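Local coordinates for protein chloromuconate cycloisomerase (Rhodococcus opacus, PDB 4M0X) that belongs to the enolase superfamily and holds a manganese ion among acidic side chains of its barrel-shaped C-terminal domain, at residues S163-M168 with A192-P197; V218-Q223 with S241-A246; G144-L149 with S177-D182. All blocks are in the same frame, centred on the assembly; numbering follows the deposited sequence.

Contact 1: residues S163-M168 with A192-P197; sequences SFKFKM and AVIVDP. With MN (manganese (II) ion), chain C.
Lys-165, Lys-167 and Asp-196 meet across two neighbouring parallel strands of a beta-alpha-beta unit in the barrel of the enolase C-terminal domain. Side chains on successive residues alternate between two faces, and the metal site gathers on the face of Lys-165, Ile-194 and Asp-196. CG of Lys-165 stands anti to the backbone nitrogen (chi1 -165°), 3.8 Å from Ile-194 CG2, and the chain then runs extended past Ile-194. Its end arrives at Asp-196 and also forms a salt bridge with Glu-325. Lys-167 follows a bent path and comes alongside the carboxylate, its NZ 3.3 Å from Asp-196 OD2; both lysine contacts with this oxygen are weak hydrogen bonds within salt bridges. The two carboxylate oxygens divide their tasks, for OD1 accepts from Asn-198 N and from a metal-bound water.

The opposite face is apolar. There Val-193 CG1 meets the edge of the Phe-166 ring in its plane, while Met-168 SD lies 3.8 Å from Val-195 CB as the two side chains slant across each other. Between the faces, five backbone bonds join the strands. At the metal end, Asp-196 OD2 binds manganese at 2.1 Å.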
loop_
_atom_site.group_PDB
_atom_site.type_symbol
_atom_site.label_atom_id
_atom_site.label_comp_id
_atom_site.label_asym_id
_atom_site.label_seq_id
_atom_site.Cartn_x
_atom_site.Cartn_y
_atom_site.Cartn_z
ATOM N N SER A 163 -29.184 -26.803 6.639
ATOM C CA SER A 163 -27.905 -26.137 6.875
ATOM C C SER A 163 -26.977 -26.979 7.753
ATOM O O SER A 163 -27.378 -27.453 8.823
ATOM C CB SER A 163 -28.143 -24.752 7.486
ATOM O OG SER A 163 -27.046 -23.899 7.242
ATOM N N PHE A 164 -25.742 -27.177 7.295
ATOM C CA PHE A 164 -24.811 -28.118 7.978
ATOM C C PHE A 164 -23.368 -27.640 8.159
ATOM O O PHE A 164 -22.879 -26.758 7.436
ATOM C CB PHE A 164 -24.824 -29.502 7.302
ATOM C CG PHE A 164 -26.201 -30.019 7.074
ATOM C CD1 PHE A 164 -26.912 -29.662 5.923
ATOM C CD2 PHE A 164 -26.823 -30.794 8.035
ATOM C CE1 PHE A 164 -28.210 -30.099 5.727
ATOM C CE2 PHE A 164 -28.127 -31.233 7.844
ATOM C CZ PHE A 164 -28.818 -30.898 6.689
ATOM N N LYS A 165 -22.707 -28.242 9.144
ATOM C CA LYS A 165 -21.313 -27.968 9.437
ATOM C C LYS A 165 -20.621 -29.279 9.637
ATOM O O LYS A 165 -21.162 -30.163 10.319
ATOM C CB LYS A 165 -21.188 -27.132 10.716
ATOM C CG LYS A 165 -19.835 -26.485 10.926
ATOM C CD LYS A 165 -19.939 -25.538 12.103
ATOM C CE LYS A 165 -18.574 -25.140 12.618
ATOM N NZ LYS A 165 -18.645 -24.687 14.028
ATOM N N PHE A 166 -19.433 -29.398 9.050
ATOM C CA PHE A 166 -18.565 -30.544 9.261
ATOM C C PHE A 166 -17.411 -30.145 10.136
ATOM O O PHE A 166 -16.649 -29.222 9.798
ATOM C CB PHE A 166 -18.011 -31.061 7.940
ATOM C CG PHE A 166 -18.997 -31.829 7.145
ATOM C CD1 PHE A 166 -19.120 -33.190 7.320
ATOM C CD2 PHE A 166 -19.804 -31.192 6.231
ATOM C CE1 PHE A 166 -20.045 -33.904 6.584
ATOM C CE2 PHE A 166 -20.713 -31.895 5.477
ATOM C CZ PHE A 166 -20.842 -33.252 5.655
ATOM N N LYS A 167 -17.280 -30.824 11.269
ATOM C CA LYS A 167 -16.199 -30.487 12.174
ATOM C C LYS A 167 -14.996 -31.215 11.587
ATOM O O LYS A 167 -15.142 -32.346 11.136
ATOM C CB LYS A 167 -16.528 -30.900 13.615
ATOM C CG LYS A 167 -16.150 -29.854 14.658
ATOM C CD LYS A 167 -17.343 -29.008 15.141
ATOM C CE LYS A 167 -17.028 -27.496 15.257
ATOM N NZ LYS A 167 -15.595 -27.080 15.454
ATOM N N MET A 168 -13.843 -30.540 11.522
ATOM C CA MET A 168 -12.628 -31.080 10.855
ATOM C C MET A 168 -11.351 -30.874 11.664
ATOM O O MET A 168 -11.357 -30.236 12.715
ATOM C CB MET A 168 -12.465 -30.494 9.433
ATOM C CG MET A 168 -13.553 -30.963 8.477
ATOM S SD MET A 168 -13.409 -30.631 6.710
ATOM C CE MET A 168 -11.886 -31.465 6.317
ATOM N N ALA A 192 -26.639 -25.340 2.800
ATOM C CA ALA A 192 -25.417 -24.672 3.241
ATOM C C ALA A 192 -24.492 -25.702 3.909
ATOM O O ALA A 192 -24.927 -26.524 4.741
ATOM C CB ALA A 192 -25.726 -23.520 4.187
ATOM N N VAL A 193 -23.220 -25.691 3.539
ATOM C CA VAL A 193 -22.261 -26.496 4.277
ATOM C C VAL A 193 -21.063 -25.655 4.665
ATOM O O VAL A 193 -20.366 -25.142 3.792
ATOM C CB VAL A 193 -21.751 -27.684 3.473
ATOM C CG1 VAL A 193 -20.871 -28.560 4.360
ATOM C CG2 VAL A 193 -22.918 -28.470 2.896
ATOM N N ILE A 194 -20.846 -25.495 5.967
ATOM C CA ILE A 194 -19.612 -24.944 6.477
ATOM C C ILE A 194 -18.652 -26.092 6.740
ATOM O O ILE A 194 -19.083 -27.152 7.164
ATOM C CB ILE A 194 -19.845 -24.266 7.831
ATOM C CG1 ILE A 194 -20.751 -23.062 7.670
ATOM C CG2 ILE A 194 -18.518 -23.900 8.508
ATOM C CD1 ILE A 194 -21.495 -22.730 8.941
ATOM N N VAL A 195 -17.355 -25.879 6.518
ATOM C CA VAL A 195 -16.318 -26.778 7.091
ATOM C C VAL A 195 -15.393 -26.033 8.070
ATOM O O VAL A 195 -14.922 -24.916 7.778
ATOM C CB VAL A 195 -15.483 -27.500 6.004
ATOM C CG1 VAL A 195 -16.383 -28.329 5.102
ATOM C CG2 VAL A 195 -14.685 -26.517 5.182
ATOM N N ASP A 196 -15.158 -26.647 9.228
ATOM C CA ASP A 196 -14.377 -26.029 10.310
ATOM C C ASP A 196 -13.176 -26.855 10.799
ATOM O O ASP A 196 -13.314 -27.677 11.704
ATOM C CB ASP A 196 -15.278 -25.716 11.493
ATOM C CG ASP A 196 -14.610 -24.799 12.480
ATOM O OD1 ASP A 196 -13.438 -24.471 12.232
ATOM O OD2 ASP A 196 -15.234 -24.405 13.489
ATOM N N PRO A 197 -11.999 -26.647 10.189
ATOM C CA PRO A 197 -10.761 -27.285 10.599
ATOM C C PRO A 197 -10.185 -26.713 11.897
ATOM O O PRO A 197 -9.138 -27.151 12.340
ATOM C CB PRO A 197 -9.801 -26.946 9.457
ATOM C CG PRO A 197 -10.660 -26.542 8.316
ATOM C CD PRO A 197 -11.840 -25.893 8.936
HETATM MN MN MN C . -15.277 -22.832 14.893
HETATM O O HOH W 1 -13.253 -22.453 14.059
HETATM O O HOH W 2 -13.616 -23.711 16.531
#

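Contact 2: residues V218-Q223 with S241-A246; sequences VTVAEQ and SIPIMA. With MN (manganese (II) ion), chain C.
Gln-223 N donates to Met-245 O over 2.8 Å, and Met-245 N in turn donates to Ala-221 O at the same 2.8 Å. A third backbone bond, from Ala-221 N to Pro-243 O (3.0 Å), completes a parallel ladder between strands 220-222 and 244-246, the ends of another beta-alpha-beta unit of the barrel. The two short strand segments run parallel with their axes 31° apart.

Beyond the ladder, Glu-222 sends an extended chain, its CG anti to the backbone nitrogen (chi1 -157°), toward the metal. OE2 binds manganese at 2.2 Å, whereas OE1 forms a salt bridge with Lys-165. Met-245 bends at its last torsion and brings CE 3.7 Å from Glu-222 CG, so a methyl group lies against the aliphatic part of the ligand; the same CE also reaches Val-220 CG1. Gln-223 turns its amide toward the chain after Ala-246, where OE1 accepts from Asp-247 N and NE2 donates to Ile-225 O.

On the other face Ile-244 CD1 packs 3.8 Å from Ala-221 CB. Farther from the metal, Ile-242 sits beside the carbonyls of Val-218 and Thr-219, and its CD1 approaches Val-218 CG1. Pro-243 CG meets Val-220 CG2 with the two side chains crossing at about a right angle, and Pro-243 also packs on Leu-204 of a second subunit.

The metal at OE2 and the ammonium group at OE1 probably restrict rotation of the Glu-222 carboxylate, while the Met-245 methyl lies against its CG.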
loop_
_atom_site.group_PDB
_atom_site.type_symbol
_atom_site.label_atom_id
_atom_site.label_comp_id
_atom_site.label_asym_id
_atom_site.label_seq_id
_atom_site.Cartn_x
_atom_site.Cartn_y
_atom_site.Cartn_z
ATOM N N VAL A 218 -19.459 -27.513 -0.492
ATOM C CA VAL A 218 -19.102 -26.778 0.716
ATOM C C VAL A 218 -19.237 -25.314 0.402
ATOM O O VAL A 218 -18.785 -24.850 -0.642
ATOM C CB VAL A 218 -17.688 -27.084 1.221
ATOM C CG1 VAL A 218 -17.250 -26.035 2.235
ATOM C CG2 VAL A 218 -17.676 -28.460 1.838
ATOM N N THR A 219 -19.831 -24.599 1.342
ATOM C CA THR A 219 -20.371 -23.298 1.081
ATOM C C THR A 219 -19.667 -22.155 1.813
ATOM O O THR A 219 -19.718 -20.974 1.376
ATOM C CB THR A 219 -21.873 -23.357 1.316
ATOM O OG1 THR A 219 -22.459 -23.003 0.089
ATOM C CG2 THR A 219 -22.379 -22.391 2.379
ATOM N N VAL A 220 -19.003 -22.522 2.909
ATOM C CA VAL A 220 -18.294 -21.571 3.734
ATOM C C VAL A 220 -17.110 -22.298 4.334
ATOM O O VAL A 220 -17.184 -23.506 4.613
ATOM C CB VAL A 220 -19.200 -20.997 4.868
ATOM C CG1 VAL A 220 -18.387 -20.152 5.848
ATOM C CG2 VAL A 220 -20.356 -20.162 4.310
ATOM N N ALA A 221 -16.015 -21.578 4.533
ATOM C CA ALA A 221 -14.896 -22.182 5.214
ATOM C C ALA A 221 -14.656 -21.434 6.506
ATOM O O ALA A 221 -14.319 -20.253 6.506
ATOM C CB ALA A 221 -13.662 -22.183 4.343
ATOM N N GLU A 222 -14.855 -22.132 7.611
ATOM C CA GLU A 222 -14.631 -21.543 8.886
ATOM C C GLU A 222 -13.173 -21.740 9.254
ATOM O O GLU A 222 -12.607 -22.774 8.967
ATOM C CB GLU A 222 -15.563 -22.150 9.939
ATOM C CG GLU A 222 -15.762 -21.207 11.121
ATOM C CD GLU A 222 -16.449 -21.828 12.320
ATOM O OE1 GLU A 222 -17.360 -22.667 12.101
ATOM O OE2 GLU A 222 -16.085 -21.443 13.462
ATOM N N GLN A 223 -12.571 -20.719 9.870
ATOM C CA GLN A 223 -11.200 -20.743 10.350
ATOM C C GLN A 223 -10.374 -21.866 9.776
ATOM O O GLN A 223 -10.099 -22.843 10.465
ATOM C CB GLN A 223 -11.176 -20.867 11.865
ATOM C CG GLN A 223 -9.824 -20.481 12.455
ATOM C CD GLN A 223 -9.565 -19.012 12.291
ATOM O OE1 GLN A 223 -10.413 -18.181 12.636
ATOM N NE2 GLN A 223 -8.407 -18.677 11.734
ATOM N N SER A 241 -13.700 -19.439 -4.242
ATOM C CA SER A 241 -15.007 -19.144 -4.803
ATOM C C SER A 241 -16.054 -19.099 -3.685
ATOM O O SER A 241 -17.226 -18.809 -3.927
ATOM C CB SER A 241 -15.385 -20.234 -5.801
ATOM O OG SER A 241 -15.347 -21.539 -5.198
ATOM N N ILE A 242 -15.638 -19.401 -2.462
ATOM C CA ILE A 242 -16.565 -19.442 -1.335
ATOM C C ILE A 242 -16.013 -18.549 -0.248
ATOM O O ILE A 242 -14.814 -18.332 -0.184
ATOM C CB ILE A 242 -16.782 -20.882 -0.781
ATOM C CG1 ILE A 242 -15.443 -21.581 -0.535
ATOM C CG2 ILE A 242 -17.688 -21.702 -1.701
ATOM C CD1 ILE A 242 -15.559 -22.781 0.363
ATOM N N PRO A 243 -16.888 -18.006 0.603
ATOM C CA PRO A 243 -16.373 -17.119 1.655
ATOM C C PRO A 243 -15.665 -17.813 2.810
ATOM O O PRO A 243 -15.873 -18.998 3.076
ATOM C CB PRO A 243 -17.632 -16.403 2.162
ATOM C CG PRO A 243 -18.767 -17.298 1.794
ATOM C CD PRO A 243 -18.359 -17.962 0.499
ATOM N N ILE A 244 -14.869 -17.026 3.520
ATOM C CA ILE A 244 -14.091 -17.446 4.675
ATOM C C ILE A 244 -14.647 -16.766 5.935
ATOM O O ILE A 244 -14.783 -15.527 5.986
ATOM C CB ILE A 244 -12.626 -16.975 4.497
ATOM C CG1 ILE A 244 -12.045 -17.492 3.195
ATOM C CG2 ILE A 244 -11.737 -17.379 5.663
ATOM C CD1 ILE A 244 -11.995 -18.999 3.136
ATOM N N MET A 245 -14.902 -17.559 6.968
ATOM C CA MET A 245 -15.344 -17.035 8.245
ATOM C C MET A 245 -14.284 -17.103 9.349
ATOM O O MET A 245 -13.686 -18.142 9.599
ATOM C CB MET A 245 -16.560 -17.811 8.663
ATOM C CG MET A 245 -17.128 -17.498 10.027
ATOM S SD MET A 245 -18.879 -17.933 9.996
ATOM C CE MET A 245 -18.876 -19.711 9.787
ATOM N N ALA A 246 -14.077 -15.981 10.020
ATOM C CA ALA A 246 -13.260 -15.925 11.193
ATOM C C ALA A 246 -14.054 -16.424 12.389
ATOM O O ALA A 246 -15.232 -16.072 12.566
ATOM C CB ALA A 246 -12.817 -14.502 11.423
HETATM MN MN MN C . -15.277 -22.832 14.893
HETATM O O HOH W 2 -13.616 -23.711 16.531
HETATM O O HOH W 1 -13.253 -22.453 14.059
#

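Contact 3: residues G144-L149 with S177-D182; sequences GSASDL and SRRVLD
Ala-146 and Arg-179 bring segments 144-149 and 177-182 nearest, CA to CA 5.5 Å, where helices 146-159 and 173-183 pack side by side on the outside of the beta/alpha barrel. The region is a meeting between the first turn of one helix, with the loop leading into it, and the second half of the other.

Apolar contact centres on the methyl group of Ala-146, which points at the second helix and settles between two residues one turn apart. Its CB lies 3.7 Å from Asp-182 CB and 4.0 Å from Arg-179 CG, with the backbone oxygen of Arg-179 nearby. The same alanine, together with Leu-149, also touches Val-183 farther along that helix.

Polar contact belongs to the long side chain of Arg-179. The chain leaves extended and then bends at chi3 (68°), which carries the guanidinium to the loop at Gly-144, just before the start of helix 146-159. NH1 makes a weak hydrogen bond to Gly-144 O at 3.2 Å, with a bent N-H...O angle of 126°. The stronger hold on this group comes from Asp-176, which forms a salt bridge with NH2, while Glu-171 adds a weak, long ion pair at NE.

Contacts of the flat group with carbon complete the arrangement. Val-180 CG2 lies over one face of the guanidinium, offset toward its rim, and Leu-149 CD1 comes to its edge in the plane, 3.6 Å from Arg-179 NH1.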
loop_
_atom_site.group_PDB
_atom_site.type_symbol
_atom_site.label_atom_id
_atom_site.label_comp_id
_atom_site.label_asym_id
_atom_site.label_seq_id
_atom_site.Cartn_x
_atom_site.Cartn_y
_atom_site.Cartn_z
ATOM N N GLY A 144 -16.648 -37.925 13.362
ATOM C CA GLY A 144 -16.817 -39.363 13.228
ATOM C C GLY A 144 -16.646 -39.860 11.806
ATOM O O GLY A 144 -16.307 -39.097 10.885
ATOM N N SER A 145 -16.890 -41.147 11.626
ATOM C CA SER A 145 -16.708 -41.762 10.337
ATOM C C SER A 145 -17.762 -41.279 9.349
ATOM O O SER A 145 -18.756 -40.702 9.764
ATOM C CB SER A 145 -16.769 -43.251 10.541
ATOM O OG SER A 145 -16.092 -43.528 11.756
ATOM N N ALA A 146 -17.530 -41.480 8.051
ATOM C CA ALA A 146 -18.473 -41.048 7.009
ATOM C C ALA A 146 -19.708 -41.942 6.938
ATOM O O ALA A 146 -20.717 -41.601 6.300
ATOM C CB ALA A 146 -17.791 -40.990 5.659
ATOM N N SER A 147 -19.609 -43.094 7.593
ATOM C CA SER A 147 -20.668 -44.087 7.635
ATOM C C SER A 147 -21.799 -43.574 8.551
ATOM O O SER A 147 -22.950 -43.358 8.115
ATOM C CB SER A 147 -20.070 -45.382 8.179
ATOM O OG SER A 147 -21.026 -46.414 8.196
ATOM N N ASP A 148 -21.424 -43.384 9.825
ATOM C CA ASP A 148 -22.256 -42.801 10.864
ATOM C C ASP A 148 -22.928 -41.529 10.376
ATOM O O ASP A 148 -24.126 -41.345 10.595
ATOM C CB ASP A 148 -21.400 -42.450 12.097
ATOM C CG ASP A 148 -20.959 -43.674 12.910
ATOM O OD1 ASP A 148 -21.119 -44.829 12.452
ATOM O OD2 ASP A 148 -20.439 -43.464 14.032
ATOM N N LEU A 149 -22.158 -40.659 9.719
ATOM C CA LEU A 149 -22.661 -39.348 9.336
ATOM C C LEU A 149 -23.689 -39.398 8.203
ATOM O O LEU A 149 -24.624 -38.599 8.212
ATOM C CB LEU A 149 -21.537 -38.348 9.034
ATOM C CG LEU A 149 -20.400 -38.113 10.043
ATOM C CD1 LEU A 149 -19.361 -37.227 9.377
ATOM C CD2 LEU A 149 -20.826 -37.515 11.379
ATOM N N SER A 177 -10.815 -34.789 4.077
ATOM C CA SER A 177 -11.595 -34.204 3.000
ATOM C C SER A 177 -12.271 -35.245 2.173
ATOM O O SER A 177 -13.334 -34.999 1.625
ATOM C CB SER A 177 -10.709 -33.369 2.096
ATOM O OG SER A 177 -10.136 -32.320 2.842
ATOM N N ARG A 178 -11.648 -36.407 2.055
ATOM C CA ARG A 178 -12.301 -37.520 1.383
ATOM C C ARG A 178 -13.525 -37.918 2.235
ATOM O O ARG A 178 -14.646 -37.996 1.736
ATOM C CB ARG A 178 -11.316 -38.677 1.190
ATOM C CG ARG A 178 -11.431 -39.373 -0.155
ATOM C CD ARG A 178 -12.673 -40.260 -0.259
ATOM N NE ARG A 178 -13.251 -40.215 -1.604
ATOM C CZ ARG A 178 -14.429 -39.673 -1.915
ATOM N NH1 ARG A 178 -15.200 -39.135 -0.978
ATOM N NH2 ARG A 178 -14.850 -39.685 -3.174
ATOM N N ARG A 179 -13.304 -38.094 3.534
ATOM C CA ARG A 179 -14.384 -38.361 4.468
ATOM C C ARG A 179 -15.537 -37.387 4.273
ATOM O O ARG A 179 -16.699 -37.788 4.195
ATOM C CB ARG A 179 -13.880 -38.304 5.915
ATOM C CG ARG A 179 -14.961 -38.460 6.974
ATOM C CD ARG A 179 -14.384 -38.334 8.370
ATOM N NE ARG A 179 -13.903 -36.981 8.683
ATOM C CZ ARG A 179 -14.650 -36.007 9.217
ATOM N NH1 ARG A 179 -15.938 -36.198 9.523
ATOM N NH2 ARG A 179 -14.099 -34.829 9.473
ATOM N N VAL A 180 -15.221 -36.104 4.182
ATOM C CA VAL A 180 -16.283 -35.107 4.092
ATOM C C VAL A 180 -16.959 -35.167 2.731
ATOM O O VAL A 180 -18.186 -35.033 2.643
ATOM C CB VAL A 180 -15.781 -33.699 4.449
ATOM C CG1 VAL A 180 -16.828 -32.642 4.162
ATOM C CG2 VAL A 180 -15.425 -33.672 5.914
ATOM N N LEU A 181 -16.166 -35.394 1.685
ATOM C CA LEU A 181 -16.713 -35.498 0.335
ATOM C C LEU A 181 -17.690 -36.663 0.295
ATOM O O LEU A 181 -18.675 -36.630 -0.449
ATOM C CB LEU A 181 -15.612 -35.688 -0.718
ATOM C CG LEU A 181 -14.691 -34.521 -1.124
ATOM C CD1 LEU A 181 -13.460 -35.063 -1.826
ATOM C CD2 LEU A 181 -15.358 -33.481 -2.001
ATOM N N ASP A 182 -17.417 -37.684 1.108
ATOM C CA ASP A 182 -18.281 -38.854 1.177
ATOM C C ASP A 182 -19.662 -38.457 1.607
ATOM O O ASP A 182 -20.622 -38.759 0.920
ATOM C CB ASP A 182 -17.741 -39.888 2.155
ATOM C CG ASP A 182 -16.913 -40.942 1.482
ATOM O OD1 ASP A 182 -16.279 -40.640 0.437
ATOM O OD2 ASP A 182 -16.898 -42.080 2.004
#

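Contacts 1 and 2 are consecutive portions of the parallel strands of the barrel, with centres 9 Å apart, and strands 192-196 and 220-222 join them directly: Val-195 O lies 2.8 Å from Glu-222 N, a probable hydrogen bond. Each supplies one carboxylate to the manganese, Asp-247 adding the third, and both share the two metal-bound waters. Contact 3 lies behind contact 1, centre to centre 12 Å, on the helical layer. Its Arg-179 NH2 probably bonds to Lys-167 O at 3.2 Å, and Val-180 packs on Phe-166 and Met-168. The Arg-179 side chain is nevertheless about 13 Å from the metal, and contacts 2 and 3 do not touch.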